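Local coordinates for protein thermophilic dibenzothiophene desulfurization enzyme C (Paenibacillus sp. A11-2, PDB 5XDC) that probably catalyses the FMNH2-dependent oxidation of dibenzothiophene by molecular oxygen, first to the 5-oxide and then to the 5,5-dioxide, as a tetrameric flavin monooxygenase, at residues T27-V32 with A81-S86; F95-Y100 with L124-S129; D147-I152 with G219-P224; L296-E301 with L359-G364; R334-V339 with H405-P410. One frame throughout, in Å; residues are numbered along the deposited sequence. Where two conformers were deposited one is given.

How the contacts relate
Along the chain, contacts 1, 2 and 3 close one after another, while contacts 4 and 5 interleave at the C-terminal end. Contacts 1 and 2 share helix 85-104, with centres about 22 Å apart. Contact 2 carries that helix onto strand 124-127, whose mixed sheet contact 3 also reaches, about 19 Å away centre to centre. Contacts 4 and 5 both use helix 331-363, their centres about 37 Å apart, and both touch the second subunit. Contacts 3 and 4, about 56 Å apart between centres, lie on opposite sides of the chain's centre. The series follows the acyl-CoA dehydrogenase plan: helical domain, sheet domain, then a helical bundle, part of which meets other subunits of the tetramer.

Contact 1 (T27-V32 with A81-S86); sequences TFRVTV and ASADAS
R29 and A83 bring the two backbones within 5.0 Å, CA to CA, where helix 16-38 passes the short break at D84 between helix 70-83 and helix 85-104. The long side chain of R29 lies along A83: its CG touches A83 CB at 3.3 Å, and the same methyl then sits above one face of the guanidinium, shifted toward the rim. That places the NH2 end beside S82, where NH2 gives S82 OG a weak, bent hydrogen bond of 3.0 Å; OG is also bonded to E79 O one turn back. Water 1 lies in the guanidinium plane at its edge, accepting from R29 NE at 2.9 Å and donating to S82 O at 2.7 Å, so the arginine reaches the C-terminal end of helix 70-83 both directly and through solvent.

Deeper in, V32 has chi1 at 58°, which sets CG2 opposite the backbone N and lays this methyl against D84 OD2 at 3.4 Å, while V32 CG1 meets A83 O. D84 is the N-cap of helix 85-104. Its OD1 accepts from L87 N and its OD2 makes a salt bridge with R35, one turn beyond V32, so the buried carboxylate is committed at both oxygens. F28 touches through its CB, 4.1 Å from D84 CB and near A83 CB, before its ring turns off.

This is the helical N-terminal domain of the acyl-CoA dehydrogenase fold. Helix 43-52 receives the F28 ring, helix 376-385 meets V32 through R377, and helix 247-276 packs on A81 and A85.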
# COMPACT_ATOMS: atom_id res chain seq x y z
N THR B 27 -31.15 -17.75 0.96
CA THR B 27 -31.88 -18.05 -0.26
C THR B 27 -31.33 -17.25 -1.44
O THR B 27 -31.25 -17.77 -2.56
CB THR B 27 -33.38 -17.79 -0.08
OG1 THR B 27 -33.64 -16.38 0.02
CG2 THR B 27 -33.90 -18.48 1.17
N PHE B 28 -30.91 -16.01 -1.20
CA PHE B 28 -30.43 -15.18 -2.30
C PHE B 28 -29.12 -15.73 -2.88
O PHE B 28 -28.89 -15.62 -4.09
CB PHE B 28 -30.23 -13.73 -1.83
CG PHE B 28 -31.50 -13.02 -1.39
CD1 PHE B 28 -32.77 -13.47 -1.77
CD2 PHE B 28 -31.42 -11.89 -0.60
CE1 PHE B 28 -33.91 -12.81 -1.35
CE2 PHE B 28 -32.56 -11.22 -0.18
CZ PHE B 28 -33.81 -11.68 -0.56
N ARG B 29 -28.26 -16.31 -2.04
CA ARG B 29 -26.98 -16.83 -2.54
C ARG B 29 -27.17 -17.94 -3.56
O ARG B 29 -26.31 -18.14 -4.43
CB ARG B 29 -26.12 -17.37 -1.39
CG ARG B 29 -25.55 -16.31 -0.51
CD ARG B 29 -24.45 -16.84 0.43
NE ARG B 29 -24.11 -15.78 1.38
CZ ARG B 29 -24.68 -15.62 2.57
NH1 ARG B 29 -25.60 -16.48 3.00
NH2 ARG B 29 -24.32 -14.60 3.34
N VAL B 30 -28.28 -18.68 -3.47
CA VAL B 30 -28.51 -19.81 -4.37
C VAL B 30 -28.62 -19.35 -5.81
O VAL B 30 -28.18 -20.04 -6.74
CB VAL B 30 -29.76 -20.59 -3.94
CG1 VAL B 30 -30.05 -21.73 -4.91
CG2 VAL B 30 -29.62 -21.11 -2.52
N THR B 31 -29.23 -18.18 -6.04
CA THR B 31 -29.60 -17.75 -7.38
C THR B 31 -28.89 -16.50 -7.86
O THR B 31 -29.11 -16.09 -9.00
CB THR B 31 -31.11 -17.49 -7.45
OG1 THR B 31 -31.46 -16.55 -6.43
CG2 THR B 31 -31.89 -18.79 -7.28
N VAL B 32 -28.06 -15.86 -7.03
CA VAL B 32 -27.54 -14.54 -7.38
C VAL B 32 -26.67 -14.61 -8.64
O VAL B 32 -26.69 -13.70 -9.48
CB VAL B 32 -26.77 -13.92 -6.19
CG1 VAL B 32 -25.61 -14.82 -5.74
CG2 VAL B 32 -26.28 -12.51 -6.54
N ALA B 81 -26.29 -7.91 1.85
CA ALA B 81 -25.35 -7.50 0.82
C ALA B 81 -24.27 -8.56 0.59
O ALA B 81 -23.78 -8.70 -0.53
CB ALA B 81 -24.69 -6.18 1.19
N SER B 82 -23.88 -9.28 1.65
CA SER B 82 -22.86 -10.31 1.53
C SER B 82 -23.31 -11.44 0.62
O SER B 82 -22.46 -12.13 0.04
CB SER B 82 -22.48 -10.86 2.91
OG SER B 82 -23.47 -11.74 3.42
N ALA B 83 -24.62 -11.65 0.49
CA ALA B 83 -25.20 -12.67 -0.38
C ALA B 83 -25.50 -12.14 -1.77
O ALA B 83 -25.25 -12.83 -2.76
CB ALA B 83 -26.50 -13.20 0.23
N ASP B 84 -26.04 -10.93 -1.85
CA ASP B 84 -26.47 -10.34 -3.11
C ASP B 84 -26.36 -8.84 -2.94
O ASP B 84 -27.16 -8.24 -2.20
CB ASP B 84 -27.90 -10.78 -3.45
CG ASP B 84 -28.39 -10.23 -4.78
OD1 ASP B 84 -28.09 -9.06 -5.09
OD2 ASP B 84 -29.09 -10.98 -5.50
N ALA B 85 -25.36 -8.23 -3.58
CA ALA B 85 -25.10 -6.81 -3.34
C ALA B 85 -26.23 -5.93 -3.85
O ALA B 85 -26.47 -4.87 -3.29
CB ALA B 85 -23.77 -6.40 -3.98
N SER B 86 -26.90 -6.33 -4.94
CA SER B 86 -28.02 -5.54 -5.44
C SER B 86 -29.18 -5.55 -4.46
O SER B 86 -29.80 -4.52 -4.20
CB SER B 86 -28.48 -6.07 -6.79
OG SER B 86 -27.54 -5.79 -7.83
O HOH W 1 -22.10 -14.77 -0.38

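Contact 2 (F95-Y100 with L124-S129)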
# COMPACT_ATOMS: atom_id res chain seq x y z
N PHE B 95 -34.19 2.01 3.48
CA PHE B 95 -34.07 2.69 4.77
C PHE B 95 -33.51 4.10 4.64
O PHE B 95 -33.83 4.96 5.47
CB PHE B 95 -33.24 1.83 5.73
CG PHE B 95 -33.95 0.57 6.11
CD1 PHE B 95 -35.04 0.60 6.96
CD2 PHE B 95 -33.59 -0.63 5.54
CE1 PHE B 95 -35.71 -0.57 7.27
CE2 PHE B 95 -34.26 -1.79 5.84
CZ PHE B 95 -35.33 -1.76 6.72
N SER B 96 -32.67 4.38 3.64
CA SER B 96 -32.30 5.77 3.38
C SER B 96 -33.53 6.59 3.02
O SER B 96 -33.73 7.69 3.54
CB SER B 96 -31.27 5.85 2.25
OG SER B 96 -31.05 7.20 1.87
N ASN B 97 -34.39 6.05 2.15
CA ASN B 97 -35.62 6.73 1.77
C ASN B 97 -36.53 6.90 2.98
O ASN B 97 -37.07 7.99 3.22
CB ASN B 97 -36.33 5.96 0.67
CG ASN B 97 -35.50 5.83 -0.61
OD1 ASN B 97 -34.68 6.69 -0.91
ND2 ASN B 97 -35.72 4.76 -1.35
N PHE B 98 -36.67 5.84 3.77
CA PHE B 98 -37.48 5.91 4.98
C PHE B 98 -36.94 6.96 5.94
O PHE B 98 -37.72 7.73 6.52
CB PHE B 98 -37.51 4.55 5.66
CG PHE B 98 -38.28 4.57 6.94
CD1 PHE B 98 -39.65 4.41 6.93
CD2 PHE B 98 -37.64 4.84 8.14
CE1 PHE B 98 -40.37 4.47 8.10
CE2 PHE B 98 -38.38 4.90 9.32
CZ PHE B 98 -39.74 4.71 9.29
N ALA B 99 -35.63 7.01 6.13
CA ALA B 99 -35.05 8.00 7.02
C ALA B 99 -35.41 9.41 6.59
O ALA B 99 -35.73 10.26 7.42
CB ALA B 99 -33.54 7.83 7.10
N TYR B 100 -35.33 9.69 5.28
CA TYR B 100 -35.70 11.02 4.81
C TYR B 100 -37.14 11.33 5.16
O TYR B 100 -37.46 12.42 5.66
CB TYR B 100 -35.47 11.13 3.29
CG TYR B 100 -35.51 12.56 2.83
CD1 TYR B 100 -36.73 13.21 2.60
CD2 TYR B 100 -34.35 13.30 2.68
CE1 TYR B 100 -36.77 14.53 2.21
CE2 TYR B 100 -34.37 14.61 2.29
CZ TYR B 100 -35.59 15.24 2.06
OH TYR B 100 -35.62 16.55 1.68
N LEU B 124 -39.67 1.06 -0.67
CA LEU B 124 -39.53 2.44 -1.14
C LEU B 124 -38.42 2.55 -2.18
O LEU B 124 -37.37 1.92 -2.05
CB LEU B 124 -39.23 3.39 0.02
CG LEU B 124 -40.23 3.44 1.18
CD1 LEU B 124 -39.70 4.30 2.32
CD2 LEU B 124 -41.56 3.98 0.71
N GLY B 125 -38.67 3.37 -3.21
CA GLY B 125 -37.69 3.68 -4.23
C GLY B 125 -37.32 5.15 -4.24
O GLY B 125 -37.95 5.99 -3.58
N ASN B 126 -36.29 5.47 -5.03
CA ASN B 126 -35.63 6.77 -4.97
C ASN B 126 -35.59 7.38 -6.36
O ASN B 126 -35.17 6.72 -7.32
CB ASN B 126 -34.22 6.60 -4.39
CG ASN B 126 -33.53 7.89 -4.16
OD1 ASN B 126 -32.76 8.35 -5.00
ND2 ASN B 126 -33.79 8.50 -3.00
N ALA B 127 -36.01 8.64 -6.48
CA ALA B 127 -35.98 9.35 -7.76
C ALA B 127 -35.96 10.87 -7.60
O ALA B 127 -36.94 11.52 -7.92
CB ALA B 127 -37.16 8.95 -8.60
N SER B 128 -34.86 11.46 -7.15
CA SER B 128 -33.63 10.79 -6.79
C SER B 128 -32.90 11.75 -5.86
O SER B 128 -32.94 12.96 -6.07
CB SER B 128 -32.77 10.50 -8.02
OG SER B 128 -31.43 10.19 -7.64
N SER B 129 -32.25 11.22 -4.83
CA SER B 129 -31.47 12.07 -3.94
C SER B 129 -30.00 12.10 -4.32
O SER B 129 -29.18 12.63 -3.56
CB SER B 129 -31.63 11.62 -2.48
OG SER B 129 -31.44 10.24 -2.32
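The amide nitrogen ND2 of N126 is gripped twice, giving one bond to N97 OD1 across the contact at 2.9 Å (N-H...O 146°) and another to S129 OG at 3.0 Å. Neither acceptor lies quite in the N126 amide plane. N126 CG, anti to the backbone N, carries the amide to N97 OD1. The other end of the same amide is taken too: N126 OD1 accepts from S129 N at 2.9 Å, an Asx motif that ties the strand to the loop after it. With both ends engaged, the amide's flip and rotation are fixed. The N97 side chain crosses that of N126 at a slant, yet the two amide planes are only 6° apart, and N97 ND2 turns back to give L124 O a weak bond of 3.4 Å.

Helical segment 95-100 crosses strand 124-127 at 80°, the short axes 7.7 Å apart. This is the junction of the helical N-terminal domain with the sheet domain of the acyl-CoA dehydrogenase fold; the strand is itself bonded to strand 167-174 through G125 and A127. It also leads into the flavin site: N126, S128 and S129 bind FMN in another structure of this protein, though no FMN is bound to this chain here. N97 thus probably acts as a second-shell residue that helps position N126, and a cis peptide between A127 and S128 shapes the loop.

At the strand's start the contact turns apolar. N97 CB meets L124 CB at 3.9 Å, and the CD1 methyl of L124 settles over the helix backbone, 3.7 Å from F98 N, as well as against F98 CB.

Contact 3 (D147-I152 with G219-P224)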
# COMPACT_ATOMS: atom_id res chain seq x y z
N ASP B 147 -53.51 25.23 -6.02
CA ASP B 147 -53.97 24.58 -4.80
C ASP B 147 -52.83 24.23 -3.84
O ASP B 147 -53.10 23.70 -2.76
CB ASP B 147 -54.71 23.29 -5.13
CG ASP B 147 -53.78 22.20 -5.64
OD1 ASP B 147 -52.90 22.54 -6.46
OD2 ASP B 147 -53.91 21.04 -5.24
N GLY B 148 -51.58 24.49 -4.21
CA GLY B 148 -50.44 24.06 -3.41
C GLY B 148 -49.78 22.80 -3.90
O GLY B 148 -48.76 22.39 -3.33
N SER B 149 -50.35 22.14 -4.91
CA SER B 149 -49.67 21.03 -5.56
C SER B 149 -48.51 21.56 -6.40
O SER B 149 -48.37 22.77 -6.63
CB SER B 149 -50.63 20.24 -6.44
OG SER B 149 -51.65 19.60 -5.70
N TYR B 150 -47.67 20.64 -6.86
CA TYR B 150 -46.58 20.97 -7.78
C TYR B 150 -46.66 20.05 -8.98
O TYR B 150 -47.00 18.87 -8.86
CB TYR B 150 -45.20 20.83 -7.12
CG TYR B 150 -44.81 22.01 -6.25
CD1 TYR B 150 -44.22 23.13 -6.82
CD2 TYR B 150 -45.04 22.01 -4.88
CE1 TYR B 150 -43.87 24.22 -6.04
CE2 TYR B 150 -44.68 23.10 -4.10
CZ TYR B 150 -44.11 24.20 -4.69
OH TYR B 150 -43.75 25.29 -3.93
N GLU B 151 -46.36 20.60 -10.15
CA GLU B 151 -46.26 19.82 -11.37
C GLU B 151 -44.78 19.54 -11.62
O GLU B 151 -43.98 20.47 -11.69
CB GLU B 151 -46.88 20.54 -12.56
CG GLU B 151 -46.92 19.66 -13.81
CD GLU B 151 -47.26 20.44 -15.05
OE1 GLU B 151 -46.47 20.42 -16.01
OE2 GLU B 151 -48.32 21.10 -15.08
N ILE B 152 -44.44 18.25 -11.74
CA ILE B 152 -43.06 17.80 -11.87
C ILE B 152 -42.80 17.45 -13.33
O ILE B 152 -43.56 16.69 -13.93
CB ILE B 152 -42.77 16.57 -10.98
CG1 ILE B 152 -43.27 16.80 -9.56
CG2 ILE B 152 -41.29 16.25 -11.00
CD1 ILE B 152 -42.64 17.98 -8.88
N GLY B 219 -45.52 16.01 -16.57
CA GLY B 219 -46.68 16.66 -15.99
C GLY B 219 -47.21 15.95 -14.77
O GLY B 219 -48.43 15.87 -14.57
N VAL B 220 -46.31 15.44 -13.93
CA VAL B 220 -46.70 14.65 -12.76
C VAL B 220 -47.16 15.60 -11.66
O VAL B 220 -46.42 16.50 -11.25
CB VAL B 220 -45.53 13.78 -12.29
CG1 VAL B 220 -45.81 13.15 -10.95
CG2 VAL B 220 -45.29 12.69 -13.31
N VAL B 221 -48.39 15.43 -11.19
CA VAL B 221 -48.90 16.26 -10.11
C VAL B 221 -48.59 15.58 -8.78
O VAL B 221 -48.91 14.41 -8.59
CB VAL B 221 -50.42 16.50 -10.25
CG1 VAL B 221 -50.89 17.46 -9.16
CG2 VAL B 221 -50.75 17.05 -11.61
N VAL B 222 -47.92 16.30 -7.87
CA VAL B 222 -47.78 15.83 -6.50
C VAL B 222 -48.59 16.75 -5.60
O VAL B 222 -48.51 17.99 -5.69
CB VAL B 222 -46.31 15.69 -6.06
CG1 VAL B 222 -45.34 15.71 -7.22
CG2 VAL B 222 -45.90 16.63 -4.96
N TYR B 223 -49.40 16.14 -4.77
CA TYR B 223 -50.44 16.82 -4.02
C TYR B 223 -49.90 17.29 -2.68
O TYR B 223 -48.84 16.82 -2.22
CB TYR B 223 -51.62 15.87 -3.83
CG TYR B 223 -52.16 15.38 -5.16
CD1 TYR B 223 -52.74 16.27 -6.06
CD2 TYR B 223 -52.05 14.05 -5.54
CE1 TYR B 223 -53.21 15.83 -7.30
CE2 TYR B 223 -52.52 13.61 -6.77
CZ TYR B 223 -53.09 14.51 -7.64
OH TYR B 223 -53.55 14.07 -8.87
N PRO B 224 -50.57 18.25 -2.04
CA PRO B 224 -49.95 18.90 -0.88
C PRO B 224 -49.72 17.95 0.27
O PRO B 224 -48.77 18.17 1.05
CB PRO B 224 -50.94 20.01 -0.53
CG PRO B 224 -51.66 20.27 -1.82
CD PRO B 224 -51.83 18.92 -2.42
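I152 and V220 form a hydrogen-bonded antiparallel pair, and the side chain of I152 can be followed outward from there. Its CB lies 3.7 Å from V220 O, with V220 CB a little farther off. CG1, anti to the carbonyl carbon (chi1 -49°), stays near the same oxygen and reaches across to V222 CG1 at 3.3 Å, tighter than usual; V222 is modelled close to eclipsed about chi1, so the exact place of that methyl is doubtful. CD1 ends beside the same methyl. I152, V220 and V222 share one face of the sheet with Y150.

The ladder continues through Y150 and V222, where each N donates to the other's O, with V222 N to Y150 O at 2.9 Å. At the turn end, S149 packs its CB on V222 O and its OG on P224 CD at 3.4 Å. S149 OG donates to D147 OD2 at 2.7 Å, while S149 N reaches D147 OD1 at 3.0 Å in an Asx turn. Replacing S149 by an alanine removes the hydroxyl, and D147 OD2 would probably lose its mate while a gap opens beside the P224 ring.

On the other face E151 CG rests on G219 CA. G219 and V220 both oppose I152, and G219 has positive phi: a G1 beta bulge where segment 219-224 pairs with I152, in the sheet domain of the acyl-CoA dehydrogenase fold.

Contact 4 (L296-E301 with L359-G364); sequences LAIYGE and LYEAMG
I298 and Y299 meet L359 and A362 where two antiparallel helices of the C-terminal bundle of the acyl-CoA dehydrogenase fold run together, their short axes 9.2 Å apart and 146° between directions. I298 has the largest area buried here. Its CG2, anti to the backbone N, lies 3.9 Å from both A362 CB and L359 CD2; CD1, on the other branch, lies 3.8 Å from A362 N and beside the E361 chain. L359 and E361 were each modelled in two conformers, so their share is less certain. Cut back to an alanine, I298 would lose both branches, which is likely to open a gap over A362 and leave the L359 methyl less well packed.

Y299 lies beside it, and two carbons of its ring reach the other helix obliquely: CE2 meets A362 CB at 3.8 Å and CE1 meets L359 CD2.

Both helices also serve the tetramer. Y299 also packs on L403 of the second subunit, and E361 OE2 makes a salt bridge with R350 of the third subunit. At the far end of the tyrosine, OH is hydrogen-bonded to S274 OG of helix 247-276 and stands 4.2 Å from M363 CG.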
# COMPACT_ATOMS: atom_id res chain seq x y z
N LEU B 296 -2.04 -17.97 3.30
CA LEU B 296 -2.48 -17.66 4.65
C LEU B 296 -2.33 -16.17 4.96
O LEU B 296 -3.19 -15.58 5.63
CB LEU B 296 -1.71 -18.50 5.66
CG LEU B 296 -2.16 -19.97 5.70
CD1 LEU B 296 -1.23 -20.80 6.55
CD2 LEU B 296 -3.58 -20.08 6.22
N ALA B 297 -1.25 -15.55 4.47
CA ALA B 297 -1.02 -14.14 4.74
C ALA B 297 -2.09 -13.27 4.08
O ALA B 297 -2.51 -12.26 4.65
CB ALA B 297 0.37 -13.75 4.26
N ILE B 298 -2.53 -13.64 2.88
CA ILE B 298 -3.58 -12.87 2.22
C ILE B 298 -4.87 -12.95 3.02
O ILE B 298 -5.50 -11.93 3.32
CB ILE B 298 -3.77 -13.34 0.77
CG1 ILE B 298 -2.59 -12.91 -0.08
CG2 ILE B 298 -5.09 -12.79 0.19
CD1 ILE B 298 -2.54 -13.56 -1.44
N TYR B 299 -5.28 -14.17 3.39
CA TYR B 299 -6.49 -14.30 4.19
C TYR B 299 -6.36 -13.58 5.52
O TYR B 299 -7.31 -12.92 5.98
CB TYR B 299 -6.84 -15.77 4.41
CG TYR B 299 -7.51 -16.36 3.18
CD1 TYR B 299 -8.83 -16.04 2.87
CD2 TYR B 299 -6.84 -17.24 2.34
CE1 TYR B 299 -9.44 -16.56 1.75
CE2 TYR B 299 -7.45 -17.75 1.22
CZ TYR B 299 -8.75 -17.41 0.94
OH TYR B 299 -9.38 -17.91 -0.18
N GLY B 300 -5.19 -13.65 6.15
CA GLY B 300 -5.01 -13.03 7.45
C GLY B 300 -5.07 -11.52 7.38
O GLY B 300 -5.72 -10.87 8.20
N GLU B 301 -4.38 -10.93 6.39
CA GLU B 301 -4.38 -9.48 6.26
C GLU B 301 -5.79 -8.95 6.09
O GLU B 301 -6.21 -8.00 6.77
CB GLU B 301 -3.51 -9.05 5.08
N LEU B 359 -7.80 -11.25 -3.67
CA LEU B 359 -8.07 -12.62 -3.24
C LEU B 359 -7.83 -13.63 -4.36
O LEU B 359 -7.58 -14.80 -4.08
CB LEU B 359 -9.49 -12.76 -2.69
CG LEU B 359 -9.67 -12.30 -1.24
CD1 LEU B 359 -11.14 -12.24 -0.86
CD2 LEU B 359 -8.91 -13.21 -0.31
N TYR B 360 -7.88 -13.20 -5.63
CA TYR B 360 -7.53 -14.13 -6.71
C TYR B 360 -6.12 -14.68 -6.52
O TYR B 360 -5.85 -15.84 -6.85
CB TYR B 360 -7.63 -13.44 -8.07
CG TYR B 360 -9.03 -13.41 -8.66
CD1 TYR B 360 -9.51 -14.48 -9.40
CD2 TYR B 360 -9.86 -12.31 -8.49
CE1 TYR B 360 -10.78 -14.47 -9.95
CE2 TYR B 360 -11.14 -12.29 -9.04
CZ TYR B 360 -11.59 -13.37 -9.76
OH TYR B 360 -12.86 -13.37 -10.30
N GLU B 361 -5.22 -13.86 -5.98
CA GLU B 361 -3.84 -14.28 -5.79
C GLU B 361 -3.76 -15.46 -4.83
O GLU B 361 -2.88 -16.32 -4.96
CB GLU B 361 -3.01 -13.10 -5.29
CG GLU B 361 -1.52 -13.31 -5.28
CD GLU B 361 -0.75 -12.04 -4.94
OE1 GLU B 361 0.03 -12.07 -3.97
OE2 GLU B 361 -0.89 -11.02 -5.66
N ALA B 362 -4.69 -15.53 -3.87
CA ALA B 362 -4.73 -16.65 -2.94
C ALA B 362 -5.39 -17.88 -3.55
O ALA B 362 -5.04 -19.00 -3.18
CB ALA B 362 -5.49 -16.25 -1.67
N MET B 363 -6.32 -17.69 -4.48
CA MET B 363 -7.09 -18.79 -5.04
C MET B 363 -6.40 -19.48 -6.20
O MET B 363 -6.54 -20.69 -6.36
CB MET B 363 -8.47 -18.29 -5.49
CG MET B 363 -9.38 -17.90 -4.34
SD MET B 363 -11.06 -17.50 -4.87
CE MET B 363 -10.76 -15.92 -5.62
N GLY B 364 -5.66 -18.73 -7.02
CA GLY B 364 -4.89 -19.28 -8.12
C GLY B 364 -5.60 -19.15 -9.46
O GLY B 364 -6.75 -18.69 -9.57

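Contact 5 (R334-V339 with H405-P410)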
# COMPACT_ATOMS: atom_id res chain seq x y z
N ARG B 334 -23.99 16.40 14.85
CA ARG B 334 -24.13 15.91 13.48
C ARG B 334 -22.77 15.84 12.80
O ARG B 334 -22.48 14.87 12.09
CB ARG B 334 -25.08 16.82 12.70
CG ARG B 334 -25.44 16.30 11.32
CD ARG B 334 -24.53 16.82 10.22
NE ARG B 334 -25.07 16.46 8.91
CZ ARG B 334 -24.37 16.34 7.79
NH1 ARG B 334 -23.06 16.53 7.77
NH2 ARG B 334 -25.00 16.00 6.67
N GLY B 335 -21.94 16.86 13.00
CA GLY B 335 -20.64 16.91 12.35
C GLY B 335 -19.71 15.82 12.83
O GLY B 335 -19.05 15.15 12.02
N GLN B 336 -19.65 15.60 14.14
CA GLN B 336 -18.86 14.50 14.68
C GLN B 336 -19.34 13.17 14.13
O GLN B 336 -18.54 12.30 13.78
CB GLN B 336 -18.91 14.47 16.20
CG GLN B 336 -18.18 15.62 16.84
CD GLN B 336 -18.33 15.62 18.35
OE1 GLN B 336 -18.83 14.66 18.93
NE2 GLN B 336 -17.90 16.70 18.99
N LEU B 337 -20.66 12.98 14.05
CA LEU B 337 -21.17 11.74 13.50
C LEU B 337 -20.76 11.58 12.05
O LEU B 337 -20.31 10.50 11.64
CB LEU B 337 -22.69 11.68 13.64
CG LEU B 337 -23.29 10.43 12.99
CD1 LEU B 337 -22.83 9.12 13.61
CD2 LEU B 337 -24.81 10.51 12.99
N MET B 338 -20.88 12.64 11.25
CA MET B 338 -20.52 12.55 9.84
C MET B 338 -19.04 12.23 9.68
O MET B 338 -18.66 11.46 8.79
CB MET B 338 -20.87 13.85 9.12
CG MET B 338 -20.64 13.79 7.61
SD MET B 338 -21.76 12.66 6.75
CE MET B 338 -20.59 11.47 6.06
N VAL B 339 -18.18 12.80 10.52
CA VAL B 339 -16.76 12.46 10.46
C VAL B 339 -16.55 10.98 10.77
O VAL B 339 -15.76 10.30 10.10
CB VAL B 339 -15.95 13.38 11.40
CG1 VAL B 339 -14.51 12.91 11.54
CG2 VAL B 339 -15.98 14.79 10.89
N HIS B 405 -10.39 21.55 12.54
CA HIS B 405 -11.58 21.56 13.38
C HIS B 405 -12.81 22.05 12.61
O HIS B 405 -13.73 22.64 13.19
CB HIS B 405 -11.34 22.41 14.63
CG HIS B 405 -10.01 22.16 15.28
ND1 HIS B 405 -9.07 23.16 15.46
CD2 HIS B 405 -9.47 21.03 15.78
CE1 HIS B 405 -8.01 22.65 16.05
NE2 HIS B 405 -8.22 21.36 16.26
N ARG B 406 -12.85 21.82 11.30
CA ARG B 406 -14.00 22.18 10.48
C ARG B 406 -14.84 20.94 10.20
O ARG B 406 -14.35 19.95 9.66
CB ARG B 406 -13.56 22.81 9.16
CG ARG B 406 -12.77 24.09 9.33
CD ARG B 406 -12.85 24.93 8.07
NE ARG B 406 -11.72 25.86 7.96
CZ ARG B 406 -10.68 25.71 7.15
NH1 ARG B 406 -10.59 24.66 6.34
NH2 ARG B 406 -9.72 26.62 7.15
N PHE B 407 -16.11 21.00 10.58
CA PHE B 407 -16.98 19.89 10.25
C PHE B 407 -17.36 19.94 8.77
O PHE B 407 -17.32 21.00 8.14
CB PHE B 407 -18.23 19.91 11.11
CG PHE B 407 -17.98 19.58 12.55
CD1 PHE B 407 -17.54 18.32 12.92
CD2 PHE B 407 -18.15 20.54 13.53
CE1 PHE B 407 -17.30 18.01 14.24
CE2 PHE B 407 -17.91 20.24 14.86
CZ PHE B 407 -17.48 18.98 15.21
N PRO B 408 -17.69 18.80 8.16
CA PRO B 408 -18.08 18.84 6.74
C PRO B 408 -19.31 19.72 6.55
O PRO B 408 -20.19 19.80 7.41
CB PRO B 408 -18.37 17.37 6.40
CG PRO B 408 -18.31 16.61 7.66
CD PRO B 408 -17.59 17.44 8.68
N THR B 409 -19.37 20.38 5.41
CA THR B 409 -20.57 21.15 5.06
C THR B 409 -21.70 20.20 4.72
O THR B 409 -21.58 19.45 3.74
CB THR B 409 -20.27 22.08 3.89
OG1 THR B 409 -19.22 22.98 4.26
CG2 THR B 409 -21.51 22.90 3.51
N PRO B 410 -22.80 20.19 5.46
CA PRO B 410 -23.87 19.23 5.16
C PRO B 410 -24.41 19.41 3.75
O PRO B 410 -24.59 20.52 3.26
CB PRO B 410 -24.94 19.54 6.21
CG PRO B 410 -24.15 20.07 7.36
CD PRO B 410 -23.08 20.92 6.71
O HOH W 2 -21.35 18.21 9.38
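The R334 guanidinium carries P410 on one face, with P410 CB over its centre and 3.6 Å from NH2. The F407 ring takes V339 CG2 at its edge, near the ring plane, while the backbone of G335 and Q336 meets it obliquely: F407 CD1 is 3.3 Å from G335 C and CE1 is 3.4 Å from Q336 N. Q336 CG touches CE1 as well. G335 makes this possible, since any CB there would run into the ring.

P408 packs on the helix next to F407. Its CG touches M338 CG at 3.7 Å and its CD touches V339 CG2 at 3.8 Å. A bend at chi2 (-92°) brings the R334 chain round to the loop, where water 2 accepts from R334 NH1 at 2.9 Å and donates to P408 O at 2.8 Å. The same NH1 makes a salt bridge with the C-terminal carboxylate of S414, and NE is bonded to S245 O, so several partners fix the group.

The C-terminal tail thus lies across helix 331-363 after leaving helix 391-404, whose W401 ring meets F407. Helix 247-276 backs R334 and M338 through P249, helix 293-324 receives L337, and R406 reaches E291 of the second subunit.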